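Local coordinates for epoxide hydrolase (Aspergillus niger, PDB 3G02), which is an alpha/beta-hydrolase-fold enzyme thought to open epoxides with water to give diols, here as an enantioselective variant obtained by directed evolution, at residues V22-E27 against P77-L82; G192-F197 against R316-T321; F88-E93 against D175-D180. The protein carries 9 engineered substitutions. All coordinates share one frame; numbering follows the deposited sequence. Where two conformers were deposited one is given.

In the fold
Contacts 1 and 3 lie away from the annotated active-site residues, whereas contact 2 contains one of them, the predicted nucleophile. All three are largely buried, but their chemistry follows their position. Contact 1, its centre about 21 Å from that of the chain, joins the segment leading into helix 26-38 to helix 75-82 through a charged side chain that accepts a backbone N-H. Contact 3 sits on the outermost strand 87-92 and is aliphatic with a water bridge beside it. Contact 2 has its centre nearest that of the chain, about 11 Å away, and relies on an engineered tryptophan. Helix 167-180 supplies one segment of contact 3, and its L167 also touches side chains of contact 2.

Contact 1: residues V22-E27 against P77-L82; sequences VSIPDE and PFEARL
The approach to helix 26-38 is tied to helix 75-82 by one glutamate, E79, which reaches across to V22 and I24. Its OE2 accepts the backbone N-H of I24 at 2.8 Å in a nearly straight bond (169° at the hydrogen), met on the syn side and 21° out of the carboxylate plane. CG of E79 lies anti to the backbone N (chi1 -174°) and the chain runs on extended, which carries the carboxylate out from the helix to the incoming backbone. V22 crosses the glutamate stem at a slant: its CG1 is 3.8 Å from E79 CG, and its carbonyl O is 3.3 Å from E79 CD. Within the N-terminal region characteristic of epoxide hydrolases, P25 takes the N-cap position of helix 26-38, so the bond to I24 holds the chain just before that helix begins. R76 pairs with E79 OE1 and W75 NE1 donates to OE2; with both oxygens engaged, the carboxylate would have little freedom to rotate. R76 also binds I24 O and D26 OD1. The apolar side of the contact is completed by V22 CG2, which meets L82 CD1 at 4.0 Å, with F155 against V22 and V123 against L82.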
loop_
_atom_site.group_PDB
_atom_site.type_symbol
_atom_site.label_atom_id
_atom_site.label_comp_id
_atom_site.label_asym_id
_atom_site.label_seq_id
_atom_site.Cartn_x
_atom_site.Cartn_y
_atom_site.Cartn_z
ATOM N N VAL A 22 5.581 -31.238 4.857
ATOM C CA VAL A 22 4.722 -30.189 5.398
ATOM C C VAL A 22 3.767 -30.813 6.413
ATOM O O VAL A 22 3.021 -31.738 6.091
ATOM C CB VAL A 22 3.934 -29.449 4.289
ATOM C CG1 VAL A 22 3.095 -28.321 4.894
ATOM C CG2 VAL A 22 4.884 -28.904 3.220
ATOM N N SER A 23 3.817 -30.310 7.644
ATOM C CA SER A 23 3.000 -30.825 8.731
ATOM C C SER A 23 2.642 -29.691 9.678
ATOM O O SER A 23 3.233 -29.544 10.751
ATOM C CB SER A 23 3.736 -31.948 9.473
ATOM O OG SER A 23 2.895 -32.550 10.440
ATOM N N ILE A 24 1.676 -28.878 9.256
ATOM C CA ILE A 24 1.221 -27.738 10.044
ATOM C C ILE A 24 0.434 -28.248 11.253
ATOM O O ILE A 24 -0.539 -28.986 11.089
ATOM C CB ILE A 24 0.347 -26.763 9.199
ATOM C CG1 ILE A 24 1.094 -26.279 7.941
ATOM C CG2 ILE A 24 -0.149 -25.588 10.051
ATOM C CD1 ILE A 24 2.387 -25.505 8.200
ATOM N N PRO A 25 0.869 -27.874 12.473
ATOM C CA PRO A 25 0.160 -28.300 13.676
ATOM C C PRO A 25 -1.308 -27.881 13.673
ATOM O O PRO A 25 -1.643 -26.798 13.183
ATOM C CB PRO A 25 0.915 -27.580 14.800
ATOM C CG PRO A 25 2.276 -27.340 14.248
ATOM C CD PRO A 25 2.051 -27.054 12.795
ATOM N N ASP A 26 -2.169 -28.741 14.218
ATOM C CA ASP A 26 -3.603 -28.465 14.326
ATOM C C ASP A 26 -3.877 -27.129 15.011
ATOM O O ASP A 26 -4.775 -26.391 14.601
ATOM C CB ASP A 26 -4.319 -29.587 15.087
ATOM C CG ASP A 26 -4.536 -30.830 14.242
ATOM O OD1 ASP A 26 -4.871 -30.700 13.042
ATOM O OD2 ASP A 26 -4.388 -31.947 14.787
ATOM N N GLU A 27 -3.093 -26.830 16.049
ATOM C CA GLU A 27 -3.214 -25.585 16.810
ATOM C C GLU A 27 -3.058 -24.350 15.918
ATOM O O GLU A 27 -3.740 -23.348 16.118
ATOM C CB GLU A 27 -2.189 -25.548 17.952
ATOM C CG GLU A 27 -2.624 -24.717 19.153
ATOM C CD GLU A 27 -1.498 -24.443 20.142
ATOM O OE1 GLU A 27 -0.863 -25.408 20.622
ATOM O OE2 GLU A 27 -1.257 -23.254 20.448
ATOM N N PRO A 77 -6.035 -31.713 2.687
ATOM C CA PRO A 77 -5.877 -32.197 1.306
ATOM C C PRO A 77 -4.825 -31.436 0.491
ATOM O O PRO A 77 -4.088 -32.045 -0.290
ATOM C CB PRO A 77 -7.271 -31.990 0.703
ATOM C CG PRO A 77 -8.192 -32.041 1.872
ATOM C CD PRO A 77 -7.431 -31.325 2.956
ATOM N N PHE A 78 -4.756 -30.118 0.672
ATOM C CA PHE A 78 -3.725 -29.319 0.019
ATOM C C PHE A 78 -2.334 -29.701 0.517
ATOM O O PHE A 78 -1.409 -29.867 -0.279
ATOM C CB PHE A 78 -3.993 -27.827 0.232
ATOM C CG PHE A 78 -2.926 -26.921 -0.327
ATOM C CD1 PHE A 78 -2.598 -26.939 -1.681
ATOM C CD2 PHE A 78 -2.265 -26.029 0.508
ATOM C CE1 PHE A 78 -1.614 -26.087 -2.188
ATOM C CE2 PHE A 78 -1.283 -25.175 0.012
ATOM C CZ PHE A 78 -0.958 -25.204 -1.337
ATOM N N GLU A 79 -2.199 -29.847 1.833
ATOM C CA GLU A 79 -0.948 -30.285 2.443
ATOM C C GLU A 79 -0.514 -31.643 1.887
ATOM O O GLU A 79 0.664 -31.848 1.593
ATOM C CB GLU A 79 -1.103 -30.354 3.958
ATOM C CG GLU A 79 0.165 -30.656 4.719
ATOM C CD GLU A 79 -0.068 -30.633 6.211
ATOM O OE1 GLU A 79 -0.743 -31.555 6.720
ATOM O OE2 GLU A 79 0.405 -29.686 6.870
ATOM N N ALA A 80 -1.471 -32.556 1.724
ATOM C CA ALA A 80 -1.181 -33.863 1.134
ATOM C C ALA A 80 -0.664 -33.734 -0.297
ATOM O O ALA A 80 0.251 -34.459 -0.702
ATOM C CB ALA A 80 -2.407 -34.758 1.186
ATOM N N ARG A 81 -1.240 -32.799 -1.052
ATOM C CA ARG A 81 -0.766 -32.509 -2.405
ATOM C C ARG A 81 0.661 -31.953 -2.384
ATOM O O ARG A 81 1.494 -32.344 -3.200
ATOM C CB ARG A 81 -1.713 -31.544 -3.124
ATOM C CG ARG A 81 -1.371 -31.318 -4.591
ATOM C CD ARG A 81 -2.533 -30.690 -5.349
ATOM N NE ARG A 81 -2.707 -29.270 -5.045
ATOM C CZ ARG A 81 -2.044 -28.278 -5.641
ATOM N NH1 ARG A 81 -1.140 -28.537 -6.578
ATOM N NH2 ARG A 81 -2.285 -27.021 -5.296
ATOM N N LEU A 82 0.943 -31.051 -1.447
ATOM C CA LEU A 82 2.306 -30.543 -1.269
ATOM C C LEU A 82 3.293 -31.694 -1.072
ATOM O O LEU A 82 4.354 -31.737 -1.701
ATOM C CB LEU A 82 2.378 -29.570 -0.085
ATOM C CG LEU A 82 1.596 -28.255 -0.186
ATOM C CD1 LEU A 82 1.897 -27.372 1.009
ATOM C CD2 LEU A 82 1.939 -27.533 -1.466
#

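Contact 2: residues G192-F197 against R316-T321; sequences GDIGSF and REWVPT. Engineered in segment 316-321: W318 (natural residue Thr), V319 (natural residue Thr).
I194 and the engineered W318 form the tight part of this contact, at what is consistent with the nucleophile elbow of the alpha/beta-hydrolase fold. CG of W318 lies anti to the backbone N (chi1 -170°), which swings the indole toward I194. CG1 of I194 stands over the six-membered ring of W318 in a CH-pi contact, 3.7 Å from the centroid and 10° off the normal. F197 CB comes to the indole edge, 3.9 Å from W318 CD1. D193, the predicted nucleophile, heads the turn with a positive phi (53°); its backbone O takes a hydrogen bond from a water at 2.9 Å. That water also accepts from W318 NE1 in the indole plane, bridging it to the elbow backbone. I194 N donates to D193 OD2 at 2.9 Å from above the carboxylate plane, and W118 N binds the same oxygen; such N-H groups form the oxyanion hole in related enzymes.

On the more open side, partly exposed T321 meets only the F197 ring within 192-197, its CG2 3.7 Å from F197 CZ, while T321 OG1 donates to W318 O at 2.6 Å. The elbow leads from strand 187-191 into helix 194-205, and L167 of helix 167-180 packs on I194, F197 and W318.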
loop_
_atom_site.group_PDB
_atom_site.type_symbol
_atom_site.label_atom_id
_atom_site.label_comp_id
_atom_site.label_asym_id
_atom_site.label_seq_id
_atom_site.Cartn_x
_atom_site.Cartn_y
_atom_site.Cartn_z
ATOM N N GLY A 192 10.207 -16.486 -13.821
ATOM C CA GLY A 192 9.139 -15.515 -14.023
ATOM C C GLY A 192 9.152 -14.546 -12.859
ATOM O O GLY A 192 9.764 -14.825 -11.824
ATOM N N ASP A 193 8.490 -13.405 -13.035
ATOM C CA ASP A 193 8.357 -12.404 -11.978
ATOM C C ASP A 193 9.731 -12.032 -11.395
ATOM O O ASP A 193 10.695 -11.849 -12.148
ATOM C CB ASP A 193 7.387 -12.910 -10.907
ATOM C CG ASP A 193 6.783 -11.789 -10.108
ATOM O OD1 ASP A 193 5.964 -11.048 -10.680
ATOM O OD2 ASP A 193 7.142 -11.640 -8.924
ATOM N N ILE A 194 9.836 -11.925 -10.072
ATOM C CA ILE A 194 11.115 -11.612 -9.428
ATOM C C ILE A 194 12.163 -12.664 -9.799
ATOM O O ILE A 194 13.328 -12.336 -10.024
ATOM C CB ILE A 194 10.955 -11.471 -7.901
ATOM C CG1 ILE A 194 10.079 -10.253 -7.587
ATOM C CG2 ILE A 194 12.322 -11.341 -7.206
ATOM C CD1 ILE A 194 9.513 -10.235 -6.177
ATOM N N GLY A 195 11.728 -13.916 -9.914
ATOM C CA GLY A 195 12.600 -15.001 -10.361
ATOM C C GLY A 195 13.271 -14.751 -11.704
ATOM O O GLY A 195 14.354 -15.277 -11.954
ATOM N N SER A 196 12.620 -13.976 -12.572
ATOM C CA SER A 196 13.221 -13.587 -13.852
ATOM C C SER A 196 14.470 -12.757 -13.625
ATOM O O SER A 196 15.505 -13.004 -14.247
ATOM C CB SER A 196 12.238 -12.804 -14.725
ATOM O OG SER A 196 11.315 -13.664 -15.362
ATOM N N PHE A 197 14.375 -11.779 -12.724
ATOM C CA PHE A 197 15.514 -10.908 -12.457
ATOM C C PHE A 197 16.642 -11.685 -11.790
ATOM O O PHE A 197 17.804 -11.491 -12.136
ATOM C CB PHE A 197 15.150 -9.647 -11.663
ATOM C CG PHE A 197 16.190 -8.564 -11.781
ATOM C CD1 PHE A 197 16.114 -7.618 -12.799
ATOM C CD2 PHE A 197 17.276 -8.526 -10.910
ATOM C CE1 PHE A 197 17.090 -6.629 -12.930
ATOM C CE2 PHE A 197 18.258 -7.537 -11.027
ATOM C CZ PHE A 197 18.162 -6.592 -12.039
ATOM N N ARG A 316 12.721 -3.322 -2.746
ATOM C CA ARG A 316 13.484 -2.069 -2.707
ATOM C C ARG A 316 14.607 -2.030 -3.747
ATOM O O ARG A 316 15.079 -0.950 -4.100
ATOM C CB ARG A 316 14.002 -1.765 -1.302
ATOM C CG ARG A 316 14.825 -2.860 -0.662
ATOM C CD ARG A 316 15.138 -2.456 0.753
ATOM N NE ARG A 316 15.764 -3.504 1.553
ATOM C CZ ARG A 316 15.102 -4.400 2.280
ATOM N NH1 ARG A 316 13.773 -4.415 2.288
ATOM N NH2 ARG A 316 15.770 -5.293 2.995
ATOM N N GLU A 317 15.011 -3.200 -4.242
ATOM C CA GLU A 317 15.952 -3.288 -5.367
ATOM C C GLU A 317 15.249 -3.554 -6.701
ATOM O O GLU A 317 15.707 -3.097 -7.751
ATOM C CB GLU A 317 16.993 -4.379 -5.123
ATOM C CG GLU A 317 17.946 -4.097 -3.977
ATOM C CD GLU A 317 19.174 -4.988 -3.999
ATOM O OE1 GLU A 317 19.174 -5.992 -4.746
ATOM O OE2 GLU A 317 20.139 -4.676 -3.266
ATOM N N TRP A 318 14.146 -4.300 -6.664
ATOM C CA TRP A 318 13.471 -4.740 -7.890
ATOM C C TRP A 318 12.641 -3.646 -8.568
ATOM O O TRP A 318 12.592 -3.583 -9.799
ATOM C CB TRP A 318 12.615 -5.980 -7.603
ATOM C CG TRP A 318 12.044 -6.670 -8.821
ATOM C CD1 TRP A 318 12.742 -7.232 -9.859
ATOM C CD2 TRP A 318 10.659 -6.898 -9.102
ATOM N NE1 TRP A 318 11.874 -7.783 -10.771
ATOM C CE2 TRP A 318 10.590 -7.592 -10.332
ATOM C CE3 TRP A 318 9.466 -6.578 -8.436
ATOM C CZ2 TRP A 318 9.375 -7.971 -10.910
ATOM C CZ3 TRP A 318 8.261 -6.952 -9.013
ATOM C CH2 TRP A 318 8.226 -7.645 -10.240
ATOM N N VAL A 319 11.997 -2.806 -7.761
ATOM C CA VAL A 319 11.175 -1.706 -8.269
ATOM C C VAL A 319 11.985 -0.709 -9.134
ATOM O O VAL A 319 11.548 -0.372 -10.238
ATOM C CB VAL A 319 10.367 -1.016 -7.126
ATOM C CG1 VAL A 319 9.742 0.288 -7.593
ATOM C CG2 VAL A 319 9.288 -1.956 -6.600
ATOM N N PRO A 320 13.169 -0.259 -8.653
ATOM C CA PRO A 320 14.050 0.595 -9.481
ATOM C C PRO A 320 14.409 0.009 -10.854
ATOM O O PRO A 320 14.565 0.770 -11.812
ATOM C CB PRO A 320 15.317 0.727 -8.628
ATOM C CG PRO A 320 14.850 0.551 -7.238
ATOM C CD PRO A 320 13.775 -0.488 -7.321
ATOM N N THR A 321 14.523 -1.319 -10.948
ATOM C CA THR A 321 14.861 -1.981 -12.215
ATOM C C THR A 321 13.683 -1.968 -13.188
ATOM O O THR A 321 13.865 -2.080 -14.404
ATOM C CB THR A 321 15.353 -3.441 -12.014
ATOM O OG1 THR A 321 14.257 -4.286 -11.635
ATOM C CG2 THR A 321 16.457 -3.512 -10.962
HETATM O O HOH W 1 11.898 -9.379 -13.219
#

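Contact 3: residues F88-E93 against D175-D180; sequences FTTEIE and DQLMKD
Here a helix packs on the face of a sheet at its margin: I92 and T90 of strand 87-92, the outermost strand on its side, meet L177 of helix 167-180. This is the helix-on-sheet layering of the alpha/beta-hydrolase fold, in which helices cover the central mixed sheet. The axes of strand 88-92 and of helix segment 175-180 come within 9.5 Å, their N-to-C directions 120° apart. Being two residues apart on the strand, T90 and I92 both direct their side chains to the helix.

I92 is the centre of the contact. Its CD1 reaches into the helix surface at about a right angle to the L177 side chain, 3.8 Å from L177 CB and equally near L177 CA. The other branch, CG2, lies against the stem of Q176, at 4.0 Å from Q176 CG. T90 contributes its methyl, with CG2 3.8 Å from L177 CD1. F99 of strand 95-102 touches both T90 and L177, while V146 and P148 of strand 143-148 also bear on L177, which thus touches three strands.

The polar part of the contact gathers at D180. Q176 folds back at chi2 (54°), which brings its NE2 to D180 OD1 at 2.8 Å; the acceptor lies in the amide plane, but the donor stands above the carboxylate plane. The other oxygen, D180 OD2, passes beside I92 CG1 and takes up the link to the strand through a single water. That water accepts from T90 OG1 at 2.6 Å and donates both to E91 O and to D180 OD2, each at 2.7 Å.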
loop_
_atom_site.group_PDB
_atom_site.type_symbol
_atom_site.label_atom_id
_atom_site.label_comp_id
_atom_site.label_asym_id
_atom_site.label_seq_id
_atom_site.Cartn_x
_atom_site.Cartn_y
_atom_site.Cartn_z
ATOM N N PHE A 88 12.847 -31.163 0.014
ATOM C CA PHE A 88 14.031 -31.220 0.862
ATOM C C PHE A 88 14.338 -29.849 1.432
ATOM O O PHE A 88 13.817 -28.836 0.958
ATOM C CB PHE A 88 15.245 -31.699 0.058
ATOM C CG PHE A 88 15.016 -32.977 -0.699
ATOM C CD1 PHE A 88 14.495 -32.949 -1.992
ATOM C CD2 PHE A 88 15.330 -34.207 -0.124
ATOM C CE1 PHE A 88 14.281 -34.127 -2.700
ATOM C CE2 PHE A 88 15.123 -35.392 -0.825
ATOM C CZ PHE A 88 14.598 -35.354 -2.114
ATOM N N THR A 89 15.182 -29.815 2.457
ATOM C CA THR A 89 15.821 -28.569 2.865
ATOM C C THR A 89 17.323 -28.763 2.904
ATOM O O THR A 89 17.817 -29.867 3.150
ATOM C CB THR A 89 15.351 -28.054 4.246
ATOM O OG1 THR A 89 15.676 -29.008 5.264
ATOM C CG2 THR A 89 13.854 -27.780 4.260
ATOM N N THR A 90 18.043 -27.683 2.646
ATOM C CA THR A 90 19.479 -27.659 2.860
ATOM C C THR A 90 19.837 -26.293 3.417
ATOM O O THR A 90 19.088 -25.331 3.236
ATOM C CB THR A 90 20.268 -27.979 1.570
ATOM O OG1 THR A 90 21.645 -28.218 1.893
ATOM C CG2 THR A 90 20.166 -26.850 0.549
ATOM N N GLU A 91 20.968 -26.210 4.104
ATOM C CA GLU A 91 21.403 -24.942 4.663
ATOM C C GLU A 91 22.437 -24.266 3.783
ATOM O O GLU A 91 23.460 -24.854 3.429
ATOM C CB GLU A 91 21.904 -25.113 6.095
ATOM C CG GLU A 91 20.794 -25.475 7.071
ATOM C CD GLU A 91 20.974 -24.854 8.443
ATOM O OE1 GLU A 91 20.223 -25.238 9.368
ATOM O OE2 GLU A 91 21.859 -23.981 8.605
ATOM N N ILE A 92 22.147 -23.022 3.420
ATOM C CA ILE A 92 23.036 -22.219 2.599
ATOM C C ILE A 92 23.195 -20.871 3.288
ATOM O O ILE A 92 22.207 -20.174 3.533
ATOM C CB ILE A 92 22.489 -22.051 1.157
ATOM C CG1 ILE A 92 22.480 -23.404 0.435
ATOM C CG2 ILE A 92 23.323 -21.040 0.380
ATOM C CD1 ILE A 92 21.546 -23.467 -0.759
ATOM N N GLU A 93 24.438 -20.528 3.623
ATOM C CA GLU A 93 24.762 -19.276 4.326
ATOM C C GLU A 93 23.931 -19.067 5.598
ATOM O O GLU A 93 23.545 -17.944 5.923
ATOM C CB GLU A 93 24.637 -18.073 3.376
ATOM C CG GLU A 93 25.624 -18.105 2.219
ATOM C CD GLU A 93 25.436 -16.975 1.222
ATOM O OE1 GLU A 93 24.796 -15.951 1.560
ATOM O OE2 GLU A 93 25.942 -17.114 0.091
ATOM N N ASP A 175 22.418 -20.329 -7.116
ATOM C CA ASP A 175 23.620 -20.905 -7.720
ATOM C C ASP A 175 24.280 -21.915 -6.778
ATOM O O ASP A 175 24.686 -22.999 -7.209
ATOM C CB ASP A 175 24.609 -19.806 -8.114
ATOM C CG ASP A 175 25.926 -20.359 -8.634
ATOM O OD1 ASP A 175 25.965 -20.846 -9.784
ATOM O OD2 ASP A 175 26.925 -20.279 -7.889
ATOM N N GLN A 176 24.372 -21.569 -5.495
ATOM C CA GLN A 176 24.959 -22.471 -4.502
ATOM C C GLN A 176 24.140 -23.754 -4.351
ATOM O O GLN A 176 24.699 -24.847 -4.232
ATOM C CB GLN A 176 25.126 -21.773 -3.146
ATOM C CG GLN A 176 26.022 -22.529 -2.160
ATOM C CD GLN A 176 27.396 -22.855 -2.736
ATOM O OE1 GLN A 176 28.129 -21.966 -3.173
ATOM N NE2 GLN A 176 27.747 -24.138 -2.741
ATOM N N LEU A 177 22.815 -23.622 -4.363
ATOM C CA LEU A 177 21.937 -24.780 -4.289
ATOM C C LEU A 177 22.207 -25.734 -5.446
ATOM O O LEU A 177 22.362 -26.938 -5.233
ATOM C CB LEU A 177 20.465 -24.347 -4.288
ATOM C CG LEU A 177 19.423 -25.466 -4.393
ATOM C CD1 LEU A 177 19.455 -26.392 -3.184
ATOM C CD2 LEU A 177 18.031 -24.872 -4.581
ATOM N N MET A 178 22.269 -25.190 -6.660
ATOM C CA MET A 178 22.505 -26.006 -7.850
ATOM C C MET A 178 23.876 -26.681 -7.805
ATOM O O MET A 178 24.005 -27.848 -8.174
ATOM C CB MET A 178 22.322 -25.185 -9.129
ATOM C CG MET A 178 20.883 -24.703 -9.362
ATOM S SD MET A 178 19.683 -26.049 -9.377
ATOM C CE MET A 178 19.686 -26.503 -11.110
ATOM N N LYS A 179 24.885 -25.958 -7.324
ATOM C CA LYS A 179 26.219 -26.540 -7.149
ATOM C C LYS A 179 26.213 -27.661 -6.109
ATOM O O LYS A 179 26.794 -28.733 -6.328
ATOM C CB LYS A 179 27.238 -25.459 -6.784
ATOM C CG LYS A 179 27.628 -24.588 -7.956
ATOM C CD LYS A 179 28.463 -23.392 -7.534
ATOM C CE LYS A 179 28.974 -22.642 -8.754
ATOM N NZ LYS A 179 29.503 -21.288 -8.412
ATOM N N ASP A 180 25.542 -27.417 -4.985
ATOM C CA ASP A 180 25.395 -28.408 -3.919
ATOM C C ASP A 180 24.729 -29.696 -4.393
ATOM O O ASP A 180 25.064 -30.785 -3.919
ATOM C CB ASP A 180 24.597 -27.824 -2.752
ATOM C CG ASP A 180 25.397 -26.835 -1.926
ATOM O OD1 ASP A 180 26.584 -26.598 -2.236
ATOM O OD2 ASP A 180 24.821 -26.280 -0.969
HETATM O O HOH W 2 23.714 -26.660 1.435
#